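Local coordinates for protein probable CoA-transferase alpha subunit (Rhodococcus jostii, PDB 6COJ) that probably acts as the alpha subunit of a CoA-transferase family enzyme and binds a CoA thioester of a spirocyclic lactone, at residues Q268-E273 against K301-E306. The protein carries 1 engineered substitution. Numbering follows the deposited sequence.
Sequences QRHYAE and KKFAEE
His270 and Phe303 carry this helix-to-helix contact between them, one ring from each side. His270 CB sits 3.7 Å from Phe303 CZ, so contact begins at the first side-chain carbon. Next comes CG, which lies 3.7 Å from Phe303 CE2, with that carbon over one face of the imidazole and offset toward its rim. Farther out the ring forks: ND1 and CD2 each stay 3.9 Å from the same Phe303 CE2, and CE1 and NE2, at the far end, lie slightly farther from it, at 4.3 Å. Both side chains hold CG anti to the backbone N (His270 chi1 -179°), which directs both rings toward each other across the helix interface; His270 CA and Phe303 CA, the nearest pair between 268-273 and 301-306, are 9.7 Å apart. The ring planes meet at 37° with centroids 4.9 Å apart, an oblique aromatic pair held by van der Waals contact. With an alanine in place of His270, CB would still meet CZ, but Phe303 CE2 would probably lose the imidazole face it packs against, leaving a gap beside the phenylalanine ring. Phe303 is buried, and its ring also meets Phe267 edge-to-face and touches Tyr288 of helix 278-288. The pair thus joins the first and last of three C-terminal helices, 265-274, 278-288 and 293-306, that come after strand 244-247, an outermost strand of the parallel sheet within this chain.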
loop_
_atom_site.group_PDB
_atom_site.type_symbol
_atom_site.label_atom_id
_atom_site.label_comp_id
_atom_site.label_asym_id
_atom_site.label_seq_id
_atom_site.Cartn_x
_atom_site.Cartn_y
_atom_site.Cartn_z
ATOM N N GLN A 268 -24.905 -16.977 14.019
ATOM C CA GLN A 268 -24.980 -15.521 14.000
ATOM C C GLN A 268 -26.425 -15.048 14.076
ATOM O O GLN A 268 -26.729 -14.077 14.775
ATOM C CB GLN A 268 -24.285 -14.938 12.775
ATOM C CG GLN A 268 -24.366 -13.424 12.770
ATOM C CD GLN A 268 -23.453 -12.804 11.753
ATOM O OE1 GLN A 268 -22.275 -12.597 12.018
ATOM N NE2 GLN A 268 -23.998 -12.487 10.596
ATOM N N ARG A 269 -27.328 -15.729 13.368
ATOM C CA ARG A 269 -28.748 -15.419 13.499
ATOM C C ARG A 269 -29.219 -15.566 14.938
ATOM O O ARG A 269 -29.998 -14.740 15.425
ATOM C CB ARG A 269 -29.583 -16.283 12.559
ATOM C CG ARG A 269 -29.570 -15.789 11.133
ATOM C CD ARG A 269 -30.618 -16.474 10.281
ATOM N NE ARG A 269 -30.379 -17.901 10.127
ATOM C CZ ARG A 269 -29.698 -18.437 9.121
ATOM N NH1 ARG A 269 -29.156 -17.662 8.187
ATOM N NH2 ARG A 269 -29.545 -19.749 9.057
ATOM N N HIS A 270 -28.752 -16.606 15.637
ATOM C CA HIS A 270 -29.142 -16.802 17.031
ATOM C C HIS A 270 -28.605 -15.686 17.922
ATOM O O HIS A 270 -29.310 -15.200 18.817
ATOM C CB HIS A 270 -28.658 -18.170 17.517
ATOM C CG HIS A 270 -29.037 -18.480 18.933
ATOM N ND1 HIS A 270 -30.343 -18.667 19.329
ATOM C CD2 HIS A 270 -28.280 -18.638 20.042
ATOM C CE1 HIS A 270 -30.377 -18.925 20.622
ATOM N NE2 HIS A 270 -29.139 -18.911 21.079
ATOM N N TYR A 271 -27.358 -15.264 17.691
ATOM C CA TYR A 271 -26.814 -14.112 18.404
ATOM C C TYR A 271 -27.698 -12.883 18.216
ATOM O O TYR A 271 -28.078 -12.217 19.189
ATOM C CB TYR A 271 -25.377 -13.843 17.925
ATOM C CG TYR A 271 -24.925 -12.407 18.081
ATOM C CD1 TYR A 271 -24.529 -11.906 19.320
ATOM C CD2 TYR A 271 -24.901 -11.545 16.990
ATOM C CE1 TYR A 271 -24.124 -10.585 19.464
ATOM C CE2 TYR A 271 -24.500 -10.220 17.125
ATOM C CZ TYR A 271 -24.110 -9.748 18.364
ATOM O OH TYR A 271 -23.703 -8.443 18.507
ATOM N N ALA A 272 -28.056 -12.583 16.963
ATOM C CA ALA A 272 -28.816 -11.370 16.674
ATOM C C ALA A 272 -30.212 -11.434 17.283
ATOM O O ALA A 272 -30.675 -10.468 17.901
ATOM C CB ALA A 272 -28.881 -11.145 15.159
ATOM N N GLU A 273 -30.896 -12.574 17.125
ATOM C CA GLU A 273 -32.231 -12.712 17.698
ATOM C C GLU A 273 -32.195 -12.737 19.219
ATOM O O GLU A 273 -33.171 -12.340 19.866
ATOM C CB GLU A 273 -32.924 -13.962 17.151
ATOM C CG GLU A 273 -33.478 -13.788 15.747
ATOM C CD GLU A 273 -33.421 -15.064 14.938
ATOM O OE1 GLU A 273 -33.145 -16.131 15.527
ATOM O OE2 GLU A 273 -33.651 -15.001 13.711
ATOM N N LYS A 301 -20.739 -26.084 19.364
ATOM C CA LYS A 301 -20.837 -27.376 18.698
ATOM C C LYS A 301 -22.178 -28.037 18.986
ATOM O O LYS A 301 -22.806 -28.608 18.088
ATOM C CB LYS A 301 -19.683 -28.275 19.143
ATOM C CG LYS A 301 -19.638 -29.624 18.453
ATOM C CD LYS A 301 -18.587 -30.520 19.081
ATOM C CE LYS A 301 -18.859 -31.988 18.774
ATOM N NZ LYS A 301 -17.614 -32.804 18.785
ATOM N N LYS A 302 -22.641 -27.948 20.234
ATOM C CA LYS A 302 -23.928 -28.522 20.602
ATOM C C LYS A 302 -25.071 -27.835 19.857
ATOM O O LYS A 302 -26.000 -28.499 19.381
ATOM C CB LYS A 302 -24.085 -28.425 22.122
ATOM C CG LYS A 302 -25.427 -28.835 22.699
ATOM C CD LYS A 302 -25.380 -28.684 24.217
ATOM C CE LYS A 302 -26.713 -29.011 24.868
ATOM N NZ LYS A 302 -27.734 -27.968 24.548
ATOM N N PHE A 303 -24.999 -26.509 19.713
ATOM C CA PHE A 303 -26.018 -25.770 18.967
ATOM C C PHE A 303 -26.109 -26.258 17.523
ATOM O O PHE A 303 -27.205 -26.483 16.994
ATOM C CB PHE A 303 -25.694 -24.272 19.015
ATOM C CG PHE A 303 -26.683 -23.405 18.276
ATOM C CD1 PHE A 303 -26.509 -23.117 16.929
ATOM C CD2 PHE A 303 -27.782 -22.875 18.931
ATOM C CE1 PHE A 303 -27.419 -22.320 16.249
ATOM C CE2 PHE A 303 -28.695 -22.077 18.259
ATOM C CZ PHE A 303 -28.509 -21.799 16.915
ATOM N N ALA A 304 -24.958 -26.425 16.865
ATOM C CA ALA A 304 -24.959 -26.905 15.486
ATOM C C ALA A 304 -25.622 -28.272 15.371
ATOM O O ALA A 304 -26.385 -28.525 14.430
ATOM C CB ALA A 304 -23.527 -26.953 14.953
ATOM N N GLU A 305 -25.346 -29.169 16.321
ATOM C CA GLU A 305 -25.959 -30.493 16.292
ATOM C C GLU A 305 -27.469 -30.412 16.496
ATOM O O GLU A 305 -28.231 -31.125 15.833
ATOM C CB GLU A 305 -25.310 -31.378 17.355
ATOM C CG GLU A 305 -23.862 -31.731 17.049
ATOM C CD GLU A 305 -23.089 -32.197 18.276
ATOM O OE1 GLU A 305 -23.672 -32.214 19.384
ATOM O OE2 GLU A 305 -21.899 -32.552 18.127
ATOM N N GLU A 306 -27.917 -29.535 17.397
ATOM C CA GLU A 306 -29.342 -29.432 17.706
ATOM C C GLU A 306 -30.136 -28.871 16.534
ATOM O O GLU A 306 -31.281 -29.279 16.300
ATOM C CB GLU A 306 -29.537 -28.529 18.921
ATOM C CG GLU A 306 -29.033 -29.094 20.229
ATOM C CD GLU A 306 -29.008 -28.045 21.321
ATOM O OE1 GLU A 306 -29.140 -26.841 20.999
ATOM O OE2 GLU A 306 -28.867 -28.423 22.501
#